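Long-range contact in sugar-binding transcriptional regulator, LacI family (Enterococcus faecalis, PDB 3CS3), which probably regulates transcription as a sugar-responsive DNA-binding repressor of the LacI family, here represented by its periplasmic-binding-protein-like C-terminal domain: residues 14-18 and 64-68. Residues are numbered along the deposited sequence; the frame is centred on the assembly and turned at random.
Sequences YLADY and LDWTF
Phe68 turns an edge to the face of Tyr14, a T-shaped pair with ring planes at 81°. Its CE1 leads the approach and lies 3.6 Å from Tyr14 CG, so the contact falls near the root of the tyrosine ring and leaves the hydroxyl end aside. Tyr18 and Trp66 meet differently, rim to rim with planes only 25° apart; Tyr18 CE1 and OH both come up to the indole edge at Trp66 CD1, the hydroxyl at 3.2 Å. Between the two aromatic pairs stands Asp65. With CG anti to the backbone N (chi1 -176°), its carboxylate reaches over to Ala16, where OD1 lies 3.3 Å from the methyl CB. The same OD1 accepts from Thr67 N, closing an Asx turn, and from Thr67 OG1 at 2.6 Å, both on one face of the carboxylate; a water joins OD2 to Leu15 O. Leu64 N donates to Tyr14 O at 2.8 Å. Tyr18 also meets Phe158 and a glycerol, consistent with the interlobe cleft where relatives bind sugars. The contact joins the C-terminal ends of neighbouring parallel strands 10-15 and 60-64, with helix 23-35 packed on Leu15 and Leu64, strand 40-45 flanking strand 10-15, and the Asp65-Phe68 turn leading into helix 70-78.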
ATOM      1  N   TYR A  14       4.897  13.396  -0.534  1.00 32.71           N
ATOM      2  CA  TYR A  14       3.827  13.517   0.450  1.00 35.12           C
ATOM      3  C   TYR A  14       2.538  12.883  -0.054  1.00 38.23           C
ATOM      4  O   TYR A  14       1.878  13.407  -0.952  1.00 44.07           O
ATOM      5  CB  TYR A  14       3.640  14.983   0.872  1.00 39.18           C
ATOM      6  CG  TYR A  14       4.826  15.499   1.653  1.00 46.46           C
ATOM      7  CD1 TYR A  14       4.871  15.378   3.040  1.00 51.82           C
ATOM      8  CD2 TYR A  14       5.928  16.064   1.001  1.00 48.22           C
ATOM      9  CE1 TYR A  14       5.964  15.825   3.762  1.00 53.74           C
ATOM     10  CE2 TYR A  14       7.028  16.510   1.713  1.00 48.84           C
ATOM     11  CZ  TYR A  14       7.035  16.390   3.095  1.00 51.30           C
ATOM     12  OH  TYR A  14       8.119  16.829   3.817  1.00 58.58           O
ATOM     13  N   LEU A  15       2.223  11.723   0.514  1.00 39.21           N
ATOM     14  CA  LEU A  15       1.051  10.941   0.128  1.00 36.51           C
ATOM     15  C   LEU A  15      -0.024  11.031   1.198  1.00 35.19           C
ATOM     16  O   LEU A  15       0.255  11.398   2.335  1.00 41.68           O
ATOM     17  CB  LEU A  15       1.427   9.483  -0.143  1.00 28.07           C
ATOM     18  CG  LEU A  15       2.481   9.219  -1.230  1.00 34.76           C
ATOM     19  CD1 LEU A  15       2.668   7.730  -1.384  1.00 35.53           C
ATOM     20  CD2 LEU A  15       2.130   9.864  -2.585  1.00 30.31           C
ATOM     21  N   ALA A  16      -1.254  10.700   0.818  1.00 44.53           N
ATOM     22  CA  ALA A  16      -2.407  10.813   1.707  1.00 53.46           C
ATOM     23  C   ALA A  16      -2.753   9.504   2.418  1.00 58.86           C
ATOM     24  O   ALA A  16      -3.457   9.509   3.430  1.00 68.95           O
ATOM     25  CB  ALA A  16      -3.598  11.320   0.930  1.00 47.77           C
ATOM     26  N   ASP A  17      -2.236   8.399   1.888  1.00 64.54           N
ATOM     27  CA  ASP A  17      -2.565   7.033   2.333  1.00 78.56           C
ATOM     28  C   ASP A  17      -4.045   6.625   2.280  1.00 81.87           C
ATOM     29  O   ASP A  17      -4.572   6.000   3.204  1.00 80.70           O
ATOM     30  CB  ASP A  17      -1.900   6.647   3.667  1.00 80.91           C
ATOM     31  CG  ASP A  17      -0.651   5.791   3.473  1.00 88.64           C
ATOM     32  OD1 ASP A  17      -0.542   4.739   4.138  1.00 92.38           O
ATOM     33  OD2 ASP A  17       0.217   6.160   2.650  1.00 85.26           O
ATOM     34  N   TYR A  18      -4.707   7.022   1.195  1.00 85.81           N
ATOM     35  CA  TYR A  18      -5.796   6.220   0.660  1.00 85.29           C
ATOM     36  C   TYR A  18      -5.208   5.362  -0.457  1.00 88.91           C
ATOM     37  O   TYR A  18      -5.192   4.132  -0.357  1.00 90.88           O
ATOM     38  CB  TYR A  18      -7.017   7.040   0.178  1.00 79.68           C
ATOM     39  CG  TYR A  18      -6.762   8.412  -0.427  1.00 76.82           C
ATOM     40  CD1 TYR A  18      -7.030   9.567   0.303  1.00 73.36           C
ATOM     41  CD2 TYR A  18      -6.311   8.558  -1.745  1.00 77.17           C
ATOM     42  CE1 TYR A  18      -6.826  10.825  -0.247  1.00 68.50           C
ATOM     43  CE2 TYR A  18      -6.089   9.817  -2.302  1.00 66.93           C
ATOM     44  CZ  TYR A  18      -6.349  10.946  -1.546  1.00 71.62           C
ATOM     45  OH  TYR A  18      -6.134  12.194  -2.089  1.00 70.53           O
ATOM     46  N   LEU A  64       1.002  14.369  -3.459  1.00 28.75           N
ATOM     47  CA  LEU A  64      -0.298  13.779  -3.753  1.00 30.76           C
ATOM     48  C   LEU A  64      -1.048  13.567  -2.434  1.00 33.96           C
ATOM     49  O   LEU A  64      -1.080  12.461  -1.892  1.00 33.64           O
ATOM     50  CB  LEU A  64      -0.139  12.476  -4.551  1.00 32.13           C
ATOM     51  CG  LEU A  64      -1.329  11.584  -4.961  1.00 37.17           C
ATOM     52  CD1 LEU A  64      -2.629  12.339  -5.204  1.00 35.59           C
ATOM     53  CD2 LEU A  64      -0.959  10.781  -6.183  1.00 35.55           C
ATOM     54  N   ASP A  65      -1.653  14.646  -1.933  1.00 31.79           N
ATOM     55  CA  ASP A  65      -2.322  14.654  -0.635  1.00 34.73           C
ATOM     56  C   ASP A  65      -3.235  15.871  -0.556  1.00 38.18           C
ATOM     57  O   ASP A  65      -2.752  16.993  -0.446  1.00 36.76           O
ATOM     58  CB  ASP A  65      -1.278  14.714   0.494  1.00 36.13           C
ATOM     59  CG  ASP A  65      -1.894  14.632   1.893  1.00 46.41           C
ATOM     60  OD1 ASP A  65      -3.123  14.429   2.035  1.00 47.77           O
ATOM     61  OD2 ASP A  65      -1.123  14.774   2.867  1.00 48.74           O
ATOM     62  N   TRP A  66      -4.548  15.640  -0.581  1.00 42.38           N
ATOM     63  CA  TRP A  66      -5.539  16.725  -0.573  1.00 49.65           C
ATOM     64  C   TRP A  66      -5.623  17.470   0.768  1.00 48.31           C
ATOM     65  O   TRP A  66      -6.116  18.597   0.821  1.00 55.53           O
ATOM     66  CB  TRP A  66      -6.926  16.204  -0.987  1.00 55.92           C
ATOM     67  CG  TRP A  66      -7.581  15.354   0.060  1.00 63.08           C
ATOM     68  CD1 TRP A  66      -7.366  14.032   0.283  1.00 65.92           C
ATOM     69  CD2 TRP A  66      -8.546  15.776   1.037  1.00 68.90           C
ATOM     70  NE1 TRP A  66      -8.135  13.592   1.334  1.00 66.03           N
ATOM     71  CE2 TRP A  66      -8.867  14.643   1.820  1.00 70.79           C
ATOM     72  CE3 TRP A  66      -9.166  17.001   1.328  1.00 73.78           C
ATOM     73  CZ2 TRP A  66      -9.793  14.691   2.875  1.00 68.57           C
ATOM     74  CZ3 TRP A  66     -10.087  17.052   2.381  1.00 71.26           C
ATOM     75  CH2 TRP A  66     -10.390  15.900   3.139  1.00 69.04           C
ATOM     76  N   THR A  67      -5.147  16.835   1.838  1.00 51.26           N
ATOM     77  CA  THR A  67      -5.115  17.460   3.165  1.00 52.59           C
ATOM     78  C   THR A  67      -3.896  18.360   3.374  1.00 54.81           C
ATOM     79  O   THR A  67      -3.850  19.124   4.340  1.00 62.08           O
ATOM     80  CB  THR A  67      -5.144  16.416   4.301  1.00 52.57           C
ATOM     81  OG1 THR A  67      -3.970  15.600   4.240  1.00 49.83           O
ATOM     82  CG2 THR A  67      -6.381  15.547   4.206  1.00 54.09           C
ATOM     83  N   PHE A  68      -2.905  18.247   2.486  1.00 51.20           N
ATOM     84  CA  PHE A  68      -1.753  19.145   2.474  1.00 45.33           C
ATOM     85  C   PHE A  68      -2.261  20.473   1.910  1.00 47.76           C
ATOM     86  O   PHE A  68      -2.631  20.538   0.738  1.00 50.30           O
ATOM     87  CB  PHE A  68      -0.645  18.558   1.589  1.00 39.96           C
ATOM     88  CG  PHE A  68       0.748  19.068   1.889  1.00 35.06           C
ATOM     89  CD1 PHE A  68       1.790  18.172   2.079  1.00 39.83           C
ATOM     90  CD2 PHE A  68       1.028  20.430   1.950  1.00 42.75           C
ATOM     91  CE1 PHE A  68       3.081  18.622   2.336  1.00 55.21           C
ATOM     92  CE2 PHE A  68       2.319  20.890   2.208  1.00 43.45           C
ATOM     93  CZ  PHE A  68       3.344  19.987   2.396  1.00 48.41           C
TER
HETATM   94  O   HOH W   1       1.206  13.976   3.489  1.00 46.36           O